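Local coordinates for phosphate-binding protein PstS (Borrelia burgdorferi, PDB 4N13), which binds inorganic phosphate with micromolar affinity as the solute-binding lipoprotein of an ABC transporter that imports phosphate, at residues E104-L107 and A108-L111; G113-N117 and W118-G122; K144-L147 and L148-F152. All coordinates share one frame; numbering follows the deposited sequence.

Contact 1: residues E104-L107 and A108-L111; sequences EENL and AKIL
The side chains of Glu-105 and Lys-109 cross at a slant, one turn apart on the alpha-helix 104-111, a short helix of the class II periplasmic binding-protein fold whose neighbouring turns are joined by backbone bonds and by one water bridge between side chains. The backbone supplies four successive i to i+4 hydrogen bonds, from Ala-108 N to Glu-104 O, Lys-109 N to Glu-105 O, Ile-110 N to Asn-106 O and Leu-111 N to Leu-107 O. The first, at 2.9 Å between Ala-108 N and Glu-104 O, is also the straightest, with 163° at the hydrogen.

Charge and water act on the outer side. The carboxylate of Glu-105 and the ammonium of Lys-109 carry opposite charges that probably attract, but they stay beyond a salt bridge, OE1 of Glu-105 lying 4.2 Å from NZ of Lys-109. What touches instead is the aliphatic end of the lysine: a bend in the glutamate chain at chi2 (82°) sets Glu-105 OE1 3.7 Å from Lys-109 CE. Beyond CG the lysine runs fully extended, and that reach brings NZ to a water shared with Asn-106. The water donates to Asn-106 OD1 and accepts from Lys-109 NZ, bridging two residues whose side chains otherwise approach only to 4.2 Å, between OD1 of Asn-106 and CD of Lys-109.

Apolar contact belongs to the buried side. Leu-107 rests on Ile-102 and Phe-91 of neighbouring strands, while Leu-111 reaches Phe-91 and also Ile-143 of the helix 138-151. The two leucines meet loosely along the helix, and CG of Leu-111 lies 3.3 Å from Leu-107 O, the oxygen that accepts the bond from Leu-111 N.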
loop_
_atom_site.group_PDB
_atom_site.type_symbol
_atom_site.label_atom_id
_atom_site.label_comp_id
_atom_site.label_asym_id
_atom_site.label_seq_id
_atom_site.Cartn_x
_atom_site.Cartn_y
_atom_site.Cartn_z
ATOM N N GLU A 104 5.554 12.690 9.099
ATOM C CA GLU A 104 4.505 12.627 8.092
ATOM C C GLU A 104 4.013 14.006 7.703
ATOM O O GLU A 104 3.752 14.261 6.532
ATOM C CB GLU A 104 3.326 11.791 8.588
ATOM C CG GLU A 104 3.500 10.293 8.385
ATOM C CD GLU A 104 2.267 9.566 8.802
ATOM O OE1 GLU A 104 2.099 9.435 10.019
ATOM O OE2 GLU A 104 1.479 9.144 7.935
ATOM N N GLU A 105 3.862 14.880 8.690
ATOM C CA GLU A 105 3.381 16.224 8.430
ATOM C C GLU A 105 4.310 16.965 7.471
ATOM O O GLU A 105 3.857 17.583 6.497
ATOM C CB GLU A 105 3.236 17.013 9.721
ATOM C CG GLU A 105 2.589 18.376 9.508
ATOM C CD GLU A 105 1.054 18.354 9.428
ATOM O OE1 GLU A 105 0.486 19.353 8.944
ATOM O OE2 GLU A 105 0.407 17.362 9.836
ATOM N N ASN A 106 5.612 16.926 7.742
ATOM C CA ASN A 106 6.544 17.631 6.882
ATOM C C ASN A 106 6.665 16.979 5.513
ATOM O O ASN A 106 6.812 17.667 4.493
ATOM C CB ASN A 106 7.907 17.787 7.553
ATOM C CG ASN A 106 7.908 18.875 8.597
ATOM O OD1 ASN A 106 7.107 19.794 8.531
ATOM N ND2 ASN A 106 8.805 18.784 9.551
ATOM N N LEU A 107 6.585 15.656 5.480
ATOM C CA LEU A 107 6.615 14.949 4.220
ATOM C C LEU A 107 5.425 15.367 3.337
ATOM O O LEU A 107 5.589 15.627 2.139
ATOM C CB LEU A 107 6.611 13.454 4.502
ATOM C CG LEU A 107 6.740 12.532 3.291
ATOM C CD1 LEU A 107 7.989 12.799 2.485
ATOM C CD2 LEU A 107 6.758 11.090 3.774
ATOM N N ALA A 108 4.240 15.433 3.930
ATOM C CA ALA A 108 3.057 15.861 3.195
ATOM C C ALA A 108 3.206 17.282 2.667
ATOM O O ALA A 108 2.745 17.585 1.575
ATOM C CB ALA A 108 1.838 15.750 4.063
ATOM N N LYS A 109 3.865 18.155 3.422
ATOM C CA LYS A 109 4.092 19.522 2.985
ATOM C C LYS A 109 5.135 19.596 1.866
ATOM O O LYS A 109 5.091 20.511 1.046
ATOM C CB LYS A 109 4.507 20.379 4.183
ATOM C CG LYS A 109 3.359 20.685 5.133
ATOM C CD LYS A 109 3.860 21.402 6.385
ATOM C CE LYS A 109 2.725 21.772 7.305
ATOM N NZ LYS A 109 3.219 22.519 8.485
ATOM N N ILE A 110 6.079 18.651 1.797
ATOM C CA ILE A 110 6.961 18.579 0.611
ATOM C C ILE A 110 6.108 18.153 -0.591
ATOM O O ILE A 110 6.178 18.735 -1.681
ATOM C CB ILE A 110 8.150 17.609 0.828
ATOM C CG1 ILE A 110 9.096 18.176 1.884
ATOM C CG2 ILE A 110 8.852 17.324 -0.486
ATOM C CD1 ILE A 110 10.213 17.256 2.297
ATOM N N LEU A 111 5.270 17.154 -0.378
ATOM C CA LEU A 111 4.470 16.608 -1.458
ATOM C C LEU A 111 3.483 17.595 -2.045
ATOM O O LEU A 111 3.210 17.522 -3.242
ATOM C CB LEU A 111 3.740 15.338 -0.997
ATOM C CG LEU A 111 4.643 14.177 -0.627
ATOM C CD1 LEU A 111 3.858 13.053 0.012
ATOM C CD2 LEU A 111 5.330 13.684 -1.848
HETATM O O HOH W 1 5.092 20.549 10.143
#

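Contact 2: residues G113-N117 and W118-G122; sequences GEIQN and WKQVG
Gln-120 returns its side-chain amide to the irregular backbone just before it, and OE1 takes two peptide hydrogens there. The bond from Gln-116 N to Gln-120 OE1 is short, 2.7 Å, and arrives nearly in line with the C=O bond. The second, from Asn-117 N to the same Gln-120 OE1 at 3.0 Å, comes from above the carbonyl plane. CG of Gln-120 sits anti to its own carbonyl carbon (chi1 -64°) and the chain is extended beyond it, which carries the amide back to the N-H groups three and four residues earlier.

Asn-117 forms an Asx turn at the start of the 3-10 segment 118-120, in the loop between helix 104-111 and strand 129-133, away from the phosphate site. Its OD1 receives Lys-119 N at 2.9 Å, on a lone pair in the carbonyl plane and with 166° at the hydrogen. The backbone adds Gln-120 N to Asn-117 O. OD1 of Asn-117 is also bonded by Ala-126 N and its ND2 by Asp-125 OD1, so the residue joins the turn to the chain that follows. The aliphatic part of Lys-119 crosses this amide, CG lying 3.3 Å from Asn-117 OD1.

Apolar contact is supplied by Ile-115, whose CD1 meets Val-121 CG1 at 3.6 Å, the two side chains crossing at about a right angle. Ile-115 and Gln-120 slide past each other in opposite directions, CG2 of Ile-115 against OE1 of Gln-120. Trp-118 turns away to bond His-182 O through NE1.

Two amide oxygens, of Gln-120 and Asn-117, thus satisfy three peptide N-H groups and tie the chain before the turn to the turn itself.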
loop_
_atom_site.group_PDB
_atom_site.type_symbol
_atom_site.label_atom_id
_atom_site.label_comp_id
_atom_site.label_asym_id
_atom_site.label_seq_id
_atom_site.Cartn_x
_atom_site.Cartn_y
_atom_site.Cartn_z
ATOM N N GLY A 113 3.853 20.930 -1.888
ATOM C CA GLY A 113 4.500 22.158 -2.305
ATOM C C GLY A 113 4.609 23.257 -1.267
ATOM O O GLY A 113 5.132 24.324 -1.592
ATOM N N GLU A 114 4.101 23.038 -0.058
ATOM C CA GLU A 114 4.271 24.032 1.003
ATOM C C GLU A 114 5.712 24.132 1.483
ATOM O O GLU A 114 6.125 25.169 2.003
ATOM C CB GLU A 114 3.350 23.730 2.184
ATOM C CG GLU A 114 1.906 24.042 1.884
ATOM C CD GLU A 114 0.972 23.725 3.044
ATOM O OE1 GLU A 114 1.437 23.662 4.203
ATOM O OE2 GLU A 114 -0.235 23.558 2.781
ATOM N N ILE A 115 6.473 23.058 1.316
ATOM C CA ILE A 115 7.910 23.065 1.611
ATOM C C ILE A 115 8.650 22.783 0.315
ATOM O O ILE A 115 8.435 21.746 -0.284
ATOM C CB ILE A 115 8.289 22.005 2.685
ATOM C CG1 ILE A 115 7.705 22.398 4.033
ATOM C CG2 ILE A 115 9.792 21.846 2.771
ATOM C CD1 ILE A 115 7.917 21.344 5.111
ATOM N N GLN A 116 9.496 23.709 -0.122
ATOM C CA GLN A 116 10.212 23.561 -1.397
ATOM C C GLN A 116 11.713 23.754 -1.319
ATOM O O GLN A 116 12.396 23.721 -2.346
ATOM C CB GLN A 116 9.630 24.481 -2.472
ATOM C CG GLN A 116 8.235 24.086 -2.836
ATOM C CD GLN A 116 7.715 24.773 -4.061
ATOM O OE1 GLN A 116 8.489 25.217 -4.932
ATOM N NE2 GLN A 116 6.391 24.854 -4.162
ATOM N N ASN A 117 12.239 23.949 -0.121
ATOM C CA ASN A 117 13.676 24.036 0.053
ATOM C C ASN A 117 14.019 23.248 1.301
ATOM O O ASN A 117 13.339 23.363 2.315
ATOM C CB ASN A 117 14.106 25.511 0.149
ATOM C CG ASN A 117 15.616 25.698 0.173
ATOM O OD1 ASN A 117 16.320 25.125 1.001
ATOM N ND2 ASN A 117 16.119 26.514 -0.742
ATOM N N TRP A 118 15.043 22.405 1.221
ATOM C CA TRP A 118 15.407 21.549 2.340
ATOM C C TRP A 118 15.712 22.370 3.596
ATOM O O TRP A 118 15.538 21.857 4.685
ATOM C CB TRP A 118 16.583 20.642 1.975
ATOM C CG TRP A 118 16.236 19.611 0.922
ATOM C CD1 TRP A 118 16.608 19.606 -0.402
ATOM C CD2 TRP A 118 15.449 18.430 1.115
ATOM N NE1 TRP A 118 16.085 18.503 -1.039
ATOM C CE2 TRP A 118 15.385 17.759 -0.125
ATOM C CE3 TRP A 118 14.784 17.880 2.219
ATOM C CZ2 TRP A 118 14.687 16.574 -0.284
ATOM C CZ3 TRP A 118 14.094 16.701 2.048
ATOM C CH2 TRP A 118 14.052 16.064 0.806
ATOM N N LYS A 119 16.119 23.630 3.446
ATOM C CA LYS A 119 16.442 24.486 4.606
ATOM C C LYS A 119 15.214 24.752 5.460
ATOM O O LYS A 119 15.347 25.030 6.653
ATOM C CB LYS A 119 17.071 25.826 4.181
ATOM C CG LYS A 119 16.079 26.891 3.724
ATOM C CD LYS A 119 16.763 28.126 3.162
ATOM C CE LYS A 119 15.776 29.145 2.659
ATOM N NZ LYS A 119 16.443 30.408 2.224
ATOM N N GLN A 120 14.024 24.684 4.867
ATOM C CA GLN A 120 12.809 24.995 5.599
ATOM C C GLN A 120 12.572 24.010 6.735
ATOM O O GLN A 120 11.911 24.357 7.709
ATOM C CB GLN A 120 11.627 25.050 4.648
ATOM C CG GLN A 120 11.738 26.177 3.630
ATOM C CD GLN A 120 10.578 26.173 2.689
ATOM O OE1 GLN A 120 10.412 25.245 1.909
ATOM N NE2 GLN A 120 9.741 27.203 2.774
ATOM N N VAL A 121 13.127 22.809 6.611
ATOM C CA VAL A 121 13.088 21.814 7.678
ATOM C C VAL A 121 14.485 21.576 8.288
ATOM O O VAL A 121 14.737 20.529 8.895
ATOM C CB VAL A 121 12.518 20.463 7.183
ATOM C CG1 VAL A 121 11.078 20.637 6.762
ATOM C CG2 VAL A 121 13.344 19.882 6.058
ATOM N N GLY A 122 15.401 22.528 8.125
ATOM C CA GLY A 122 16.688 22.462 8.803
ATOM C C GLY A 122 17.787 21.814 7.986
ATOM O O GLY A 122 18.909 21.643 8.468
#

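Contact 3: residues K144-L147 and L148-F152; sequences KDLL and LNKIF
Lys-144 and Asn-149 meet five residues apart, their side chains crossing at a slant. The lysine leaves with CG anti to the backbone N (chi1 179°) and bends at its last torsion, which turns NZ back to Asn-149 OD1. That bond is 3.0 Å long, from Lys-144 NZ to Asn-149 OD1, and it uses a lone pair in the plane of the amide. NZ has another partner in the carbonyl oxygen of Ala-158, so the ammonium joins the helix to the loop after it.

Asp-145 lies alongside the same asparagine, both side chains pointing the same way and their flat groups 37° apart. OD1 of Asp-145 comes within 3.2 Å of Asn-149 ND2, but the angle is too poor for a hydrogen bond; the carboxylate is held instead by Arg-224, in a salt bridge through OD2.

The five-residue spacing follows from the backbone. Helix 138-151, the crossover of the beta-alpha-beta unit between strands 129-133 and 165-167, widens here into a pi-type turn, and Asn-149 N bonds Lys-144 O at 2.8 Å, almost straight along the carbonyl direction. One turn later the spacing is ordinary again: Leu-147 O accepts Ile-151 N at 2.9 Å, with a weak second bond from Lys-150 N.

Lys-150 extends back over the preceding turn, its CG 3.4 Å from Asp-145 O. At the end of the helix CG2 of Ile-151 lies over the centre of the Phe-152 ring, 3.8 Å above its plane, while CB of Ile-151 sits 3.4 Å from Leu-147 O.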
loop_
_atom_site.group_PDB
_atom_site.type_symbol
_atom_site.label_atom_id
_atom_site.label_comp_id
_atom_site.label_asym_id
_atom_site.label_seq_id
_atom_site.Cartn_x
_atom_site.Cartn_y
_atom_site.Cartn_z
ATOM N N LYS A 144 -1.437 9.848 -2.293
ATOM C CA LYS A 144 -2.474 10.863 -2.154
ATOM C C LYS A 144 -3.433 10.512 -1.005
ATOM O O LYS A 144 -3.794 11.365 -0.190
ATOM C CB LYS A 144 -3.235 11.057 -3.469
ATOM C CG LYS A 144 -4.334 12.080 -3.383
ATOM C CD LYS A 144 -4.661 12.671 -4.748
ATOM C CE LYS A 144 -5.984 13.439 -4.732
ATOM N NZ LYS A 144 -6.108 14.371 -3.577
ATOM N N ASP A 145 -3.830 9.248 -0.931
ATOM C CA ASP A 145 -4.805 8.802 0.048
ATOM C C ASP A 145 -4.218 8.706 1.455
ATOM O O ASP A 145 -4.883 9.037 2.430
ATOM C CB ASP A 145 -5.396 7.456 -0.392
ATOM C CG ASP A 145 -6.288 7.589 -1.634
ATOM O OD1 ASP A 145 -6.667 8.735 -1.999
ATOM O OD2 ASP A 145 -6.620 6.546 -2.243
ATOM N N LEU A 146 -2.975 8.249 1.562
ATOM C CA LEU A 146 -2.364 7.976 2.861
ATOM C C LEU A 146 -1.780 9.222 3.497
ATOM O O LEU A 146 -1.719 9.322 4.715
ATOM C CB LEU A 146 -1.255 6.935 2.722
ATOM C CG LEU A 146 -1.725 5.526 2.384
ATOM C CD1 LEU A 146 -0.509 4.710 1.980
ATOM C CD2 LEU A 146 -2.471 4.884 3.555
ATOM N N LEU A 147 -1.306 10.151 2.673
ATOM C CA LEU A 147 -0.642 11.336 3.178
ATOM C C LEU A 147 -1.458 12.594 2.906
ATOM O O LEU A 147 -1.934 13.222 3.840
ATOM C CB LEU A 147 0.790 11.453 2.624
ATOM C CG LEU A 147 1.821 10.563 3.303
ATOM C CD1 LEU A 147 3.088 10.411 2.484
ATOM C CD2 LEU A 147 2.140 11.151 4.667
ATOM N N LEU A 148 -1.642 12.968 1.646
ATOM C CA LEU A 148 -2.233 14.262 1.350
ATOM C C LEU A 148 -3.644 14.391 1.893
ATOM O O LEU A 148 -3.972 15.403 2.518
ATOM C CB LEU A 148 -2.247 14.512 -0.159
ATOM C CG LEU A 148 -0.877 14.692 -0.808
ATOM C CD1 LEU A 148 -1.000 14.817 -2.328
ATOM C CD2 LEU A 148 -0.173 15.917 -0.254
ATOM N N ASN A 149 -4.475 13.383 1.640
ATOM C CA ASN A 149 -5.880 13.467 2.023
ATOM C C ASN A 149 -6.087 13.374 3.526
ATOM O O ASN A 149 -7.111 13.796 4.024
ATOM C CB ASN A 149 -6.702 12.380 1.329
ATOM C CG ASN A 149 -6.858 12.627 -0.151
ATOM O OD1 ASN A 149 -6.497 13.686 -0.662
ATOM N ND2 ASN A 149 -7.401 11.642 -0.854
ATOM N N LYS A 150 -5.115 12.830 4.249
ATOM C CA LYS A 150 -5.221 12.718 5.701
ATOM C C LYS A 150 -4.630 13.923 6.421
ATOM O O LYS A 150 -5.134 14.339 7.456
ATOM C CB LYS A 150 -4.571 11.430 6.193
ATOM C CG LYS A 150 -5.267 10.196 5.635
ATOM C CD LYS A 150 -4.946 8.938 6.405
ATOM C CE LYS A 150 -5.578 7.729 5.759
ATOM N NZ LYS A 150 -5.320 6.497 6.542
ATOM N N ILE A 151 -3.575 14.505 5.863
ATOM C CA ILE A 151 -2.898 15.601 6.547
ATOM C C ILE A 151 -3.610 16.940 6.331
ATOM O O ILE A 151 -3.641 17.776 7.229
ATOM C CB ILE A 151 -1.415 15.715 6.090
ATOM C CG1 ILE A 151 -0.554 14.558 6.610
ATOM C CG2 ILE A 151 -0.819 17.037 6.518
ATOM C CD1 ILE A 151 -0.444 14.492 8.074
ATOM N N PHE A 152 -4.144 17.146 5.134
ATOM C CA PHE A 152 -4.717 18.438 4.756
ATOM C C PHE A 152 -6.239 18.422 4.764
ATOM O O PHE A 152 -6.861 17.439 4.385
ATOM C CB PHE A 152 -4.182 18.858 3.390
ATOM C CG PHE A 152 -2.700 19.049 3.385
ATOM C CD1 PHE A 152 -1.868 18.199 2.679
ATOM C CD2 PHE A 152 -2.123 20.055 4.135
ATOM C CE1 PHE A 152 -0.502 18.356 2.708
ATOM C CE2 PHE A 152 -0.748 20.225 4.155
ATOM C CZ PHE A 152 0.060 19.366 3.441
#

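From the N terminus the contacts follow in series, none enclosing or crossing another, and each closes only a local turn. Contact 1 spans the helix 104-111; contact 2 opens just past its end, where the Schellman motif at Gly-113 starts the loop, and returns to it through a probable bond from Ile-115 N to Lys-109 O. After strand 129-133, contact 3 occupies the last turns of the helix 138-151. That helix lies against the first through Leu-147 on Leu-111 and Ile-151 on Ala-108, while Phe-152 also reaches Glu-114. Together the three tie helices 104-111 and 138-151 to the loop that follows the first.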